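Local coordinates for protein halogenase PltM (Pseudomonas fluorescens, PDB 6BZN) that halogenates phenolic compounds, accepting a range of substrates and halides, and is a flavoprotein that binds FAD, at residues M222-L232 and A304-V313. Residues are numbered along the deposited sequence; the frame is centred on the assembly and turned at random.
Sequences MLNVKSYEDAL and AIGEHFKDAV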
loop_
_atom_site.group_PDB
_atom_site.type_symbol
_atom_site.label_atom_id
_atom_site.label_comp_id
_atom_site.label_asym_id
_atom_site.label_seq_id
_atom_site.Cartn_x
_atom_site.Cartn_y
_atom_site.Cartn_z
ATOM N N MET A 222 -1.803 -1.585 -19.813
ATOM C CA MET A 222 -2.067 -1.141 -21.183
ATOM C C MET A 222 -0.860 -0.553 -21.869
ATOM O O MET A 222 0.049 0.000 -21.225
ATOM C CB MET A 222 -3.180 -0.098 -21.211
ATOM C CG MET A 222 -4.505 -0.567 -20.629
ATOM S SD MET A 222 -5.784 0.630 -21.053
ATOM C CE MET A 222 -7.149 -0.028 -20.112
ATOM N N LEU A 223 -0.881 -0.643 -23.197
ATOM C CA LEU A 223 0.070 0.045 -24.063
ATOM C C LEU A 223 -0.536 1.304 -24.635
ATOM O O LEU A 223 -1.754 1.407 -24.788
ATOM C CB LEU A 223 0.429 -0.824 -25.265
ATOM C CG LEU A 223 1.209 -2.084 -24.960
ATOM C CD1 LEU A 223 1.014 -3.115 -26.068
ATOM C CD2 LEU A 223 2.670 -1.695 -24.795
ATOM N N ASN A 224 0.343 2.230 -25.008
ATOM C CA ASN A 224 -0.035 3.474 -25.682
ATOM C C ASN A 224 -1.050 4.324 -24.918
ATOM O O ASN A 224 -1.934 4.940 -25.526
ATOM C CB ASN A 224 -0.527 3.176 -27.119
ATOM C CG ASN A 224 0.605 2.776 -28.046
ATOM O OD1 ASN A 224 1.760 3.114 -27.802
ATOM N ND2 ASN A 224 0.286 2.055 -29.112
ATOM N N VAL A 225 -0.914 4.362 -23.593
ATOM C CA VAL A 225 -1.699 5.269 -22.791
ATOM C C VAL A 225 -1.044 6.647 -22.854
ATOM O O VAL A 225 0.117 6.806 -22.459
ATOM C CB VAL A 225 -1.815 4.813 -21.328
ATOM C CG1 VAL A 225 -2.656 5.801 -20.537
ATOM C CG2 VAL A 225 -2.439 3.423 -21.255
ATOM N N LYS A 226 -1.794 7.641 -23.306
ATOM C CA LYS A 226 -1.283 9.015 -23.372
ATOM C C LYS A 226 -1.008 9.633 -22.014
ATOM O O LYS A 226 -1.749 9.408 -21.070
ATOM C CB LYS A 226 -2.281 9.935 -24.059
ATOM C CG LYS A 226 -2.191 9.953 -25.553
ATOM C CD LYS A 226 -2.793 11.247 -26.090
ATOM C CE LYS A 226 -2.555 11.333 -27.581
ATOM N NZ LYS A 226 -3.389 12.408 -28.158
ATOM N N SER A 227 0.026 10.466 -21.954
ATOM C CA SER A 227 0.359 11.206 -20.754
ATOM C C SER A 227 -0.722 12.251 -20.453
ATOM O O SER A 227 -1.382 12.753 -21.367
ATOM C CB SER A 227 1.709 11.908 -20.923
ATOM O OG SER A 227 1.603 13.037 -21.782
ATOM N N TYR A 228 -0.881 12.591 -19.180
ATOM C CA TYR A 228 -1.812 13.653 -18.797
ATOM C C TYR A 228 -1.519 14.950 -19.583
ATOM O O TYR A 228 -2.437 15.613 -20.062
ATOM C CB TYR A 228 -1.746 13.951 -17.306
ATOM C CG TYR A 228 -2.753 15.006 -16.920
ATOM C CD1 TYR A 228 -2.436 16.370 -17.010
ATOM C CD2 TYR A 228 -4.036 14.655 -16.530
ATOM C CE1 TYR A 228 -3.368 17.341 -16.690
ATOM C CE2 TYR A 228 -4.978 15.611 -16.204
ATOM C CZ TYR A 228 -4.644 16.957 -16.301
ATOM O OH TYR A 228 -5.565 17.908 -15.991
ATOM N N GLU A 229 -0.243 15.295 -19.702
ATOM C CA GLU A 229 0.145 16.557 -20.344
ATOM C C GLU A 229 -0.239 16.578 -21.829
ATOM O O GLU A 229 -0.685 17.613 -22.319
ATOM C CB GLU A 229 1.632 16.850 -20.172
ATOM C CG GLU A 229 2.023 17.421 -18.818
ATOM C CD GLU A 229 1.855 16.443 -17.659
ATOM O OE1 GLU A 229 1.399 16.886 -16.582
ATOM O OE2 GLU A 229 2.186 15.241 -17.811
ATOM N N ASP A 230 -0.068 15.453 -22.529
ATOM C CA ASP A 230 -0.468 15.334 -23.946
ATOM C C ASP A 230 -1.969 15.200 -24.139
ATOM O O ASP A 230 -2.502 15.689 -25.127
ATOM C CB ASP A 230 0.211 14.134 -24.636
ATOM C CG ASP A 230 1.699 14.334 -24.843
ATOM O OD1 ASP A 230 2.149 15.501 -24.876
ATOM O OD2 ASP A 230 2.435 13.325 -24.951
ATOM N N ALA A 231 -2.644 14.519 -23.220
ATOM C CA ALA A 231 -4.062 14.210 -23.380
ATOM C C ALA A 231 -4.959 15.343 -22.908
ATOM O O ALA A 231 -6.015 15.562 -23.495
ATOM C CB ALA A 231 -4.416 12.935 -22.635
ATOM N N LEU A 232 -4.576 16.023 -21.829
ATOM C CA LEU A 232 -5.481 16.945 -21.134
ATOM C C LEU A 232 -4.959 18.370 -20.989
ATOM O O LEU A 232 -5.641 19.305 -21.393
ATOM C CB LEU A 232 -5.889 16.364 -19.774
ATOM C CG LEU A 232 -6.927 15.237 -19.891
ATOM C CD1 LEU A 232 -7.015 14.413 -18.616
ATOM C CD2 LEU A 232 -8.293 15.775 -20.291
ATOM N N ALA A 304 -12.993 13.387 -20.326
ATOM C CA ALA A 304 -11.643 13.840 -19.986
ATOM C C ALA A 304 -10.726 12.652 -19.699
ATOM O O ALA A 304 -9.633 12.573 -20.240
ATOM C CB ALA A 304 -11.652 14.776 -18.794
ATOM N N ILE A 305 -11.193 11.723 -18.873
ATOM C CA ILE A 305 -10.432 10.502 -18.575
ATOM C C ILE A 305 -10.166 9.724 -19.880
ATOM O O ILE A 305 -9.048 9.222 -20.106
ATOM C CB ILE A 305 -11.167 9.627 -17.520
ATOM C CG1 ILE A 305 -11.334 10.393 -16.194
ATOM C CG2 ILE A 305 -10.398 8.340 -17.274
ATOM C CD1 ILE A 305 -12.172 9.669 -15.155
ATOM N N GLY A 306 -11.187 9.658 -20.744
ATOM C CA GLY A 306 -11.088 9.024 -22.052
ATOM C C GLY A 306 -9.982 9.543 -22.953
ATOM O O GLY A 306 -9.460 8.804 -23.790
ATOM N N GLU A 307 -9.579 10.801 -22.772
ATOM C CA GLU A 307 -8.469 11.346 -23.560
ATOM C C GLU A 307 -7.131 10.584 -23.397
ATOM O O GLU A 307 -6.256 10.679 -24.261
ATOM C CB GLU A 307 -8.277 12.848 -23.285
ATOM C CG GLU A 307 -9.457 13.726 -23.716
ATOM C CD GLU A 307 -9.795 13.654 -25.205
ATOM O OE1 GLU A 307 -10.969 13.862 -25.548
ATOM O OE2 GLU A 307 -8.909 13.375 -26.037
ATOM N N HIS A 308 -6.965 9.838 -22.311
ATOM C CA HIS A 308 -5.776 8.993 -22.164
ATOM C C HIS A 308 -5.742 7.808 -23.101
ATOM O O HIS A 308 -4.662 7.279 -23.353
ATOM C CB HIS A 308 -5.667 8.402 -20.765
ATOM C CG HIS A 308 -5.262 9.369 -19.712
ATOM N ND1 HIS A 308 -3.970 9.829 -19.582
ATOM C CD2 HIS A 308 -5.960 9.906 -18.690
ATOM C CE1 HIS A 308 -3.902 10.642 -18.547
ATOM N NE2 HIS A 308 -5.092 10.697 -17.984
ATOM N N PHE A 309 -6.905 7.357 -23.563
ATOM C CA PHE A 309 -7.068 5.995 -24.077
ATOM C C PHE A 309 -7.431 5.881 -25.555
ATOM O O PHE A 309 -7.722 4.778 -26.014
ATOM C CB PHE A 309 -8.121 5.274 -23.232
ATOM C CG PHE A 309 -7.760 5.204 -21.782
ATOM C CD1 PHE A 309 -6.697 4.403 -21.364
ATOM C CD2 PHE A 309 -8.426 5.976 -20.838
ATOM C CE1 PHE A 309 -6.335 4.340 -20.029
ATOM C CE2 PHE A 309 -8.068 5.919 -19.497
ATOM C CZ PHE A 309 -7.015 5.108 -19.091
ATOM N N LYS A 310 -7.373 6.988 -26.297
ATOM C CA LYS A 310 -7.830 7.004 -27.694
ATOM C C LYS A 310 -7.086 5.999 -28.563
ATOM O O LYS A 310 -7.702 5.346 -29.401
ATOM C CB LYS A 310 -7.701 8.401 -28.320
ATOM C CG LYS A 310 -8.601 9.452 -27.704
ATOM C CD LYS A 310 -10.051 9.212 -28.074
ATOM C CE LYS A 310 -10.965 10.191 -27.374
ATOM N NZ LYS A 310 -12.304 10.148 -28.019
ATOM N N ASP A 311 -5.781 5.873 -28.335
ATOM C CA ASP A 311 -4.940 4.919 -29.049
ATOM C C ASP A 311 -4.449 3.761 -28.184
ATOM O O ASP A 311 -3.606 2.989 -28.633
ATOM C CB ASP A 311 -3.744 5.670 -29.646
ATOM C CG ASP A 311 -4.171 6.787 -30.580
ATOM O OD1 ASP A 311 -5.047 6.531 -31.428
ATOM O OD2 ASP A 311 -3.642 7.919 -30.466
ATOM N N ALA A 312 -4.999 3.606 -26.977
ATOM C CA ALA A 312 -4.512 2.599 -26.023
ATOM C C ALA A 312 -4.994 1.200 -26.399
ATOM O O ALA A 312 -6.070 1.044 -26.964
ATOM C CB ALA A 312 -4.961 2.930 -24.606
ATOM N N VAL A 313 -4.199 0.188 -26.083
ATOM C CA VAL A 313 -4.660 -1.204 -26.171
ATOM C C VAL A 313 -4.315 -1.948 -24.903
ATOM O O VAL A 313 -3.243 -1.762 -24.309
ATOM C CB VAL A 313 -4.081 -1.985 -27.381
ATOM C CG1 VAL A 313 -4.700 -1.483 -28.678
ATOM C CG2 VAL A 313 -2.577 -1.874 -27.449
HETATM O O HOH W 1 -4.063 6.627 -26.223
HETATM O O HOH W 2 -6.389 12.386 -26.478
#
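H308 and K226 grip each other through two hydrogen bonds. The imidazole ND1 donates to K226 O at 2.7 Å, nearly straight (170°) and in the ring plane, while K226 N returns a bond of 2.9 Å to a lone pair of H308 O. With H308 CG anti to the carbonyl carbon (chi1 -74°), the ring reaches the start of helix 228-231, where H308 CE1 lies 3.7 Å from Y228 N. Inward from this pair the packing is close: V225 CG1 touches H308 CB and the F309 ring, and M222 SD makes an oblique Met-aromatic contact, 3.9 Å from F309 CE1. H308 CB in turn sits over the centre of one face of the F309 ring. Replacing H308 with a leucine would probably leave K226 O without its donor and H251 without its ring partner.

The outer side is looser and wetter. One water links N224 O, H308 O and D311 N; another joins E307 O to E307 OE2 and is held only weakly by K226 NZ, which stays 6.0 Å from E307 OE2.

At the far end, L223 and V313 form an antiparallel hydrogen-bonded pair, bringing edge strand 313-321 alongside 215-223 in the mixed sheet. H308 NE2 is hydrogen-bonded to H251 of strand 248-253, F309 meets F295 of helix 291-301 edge-to-face, and M222 packs on I276 of strand 273-281.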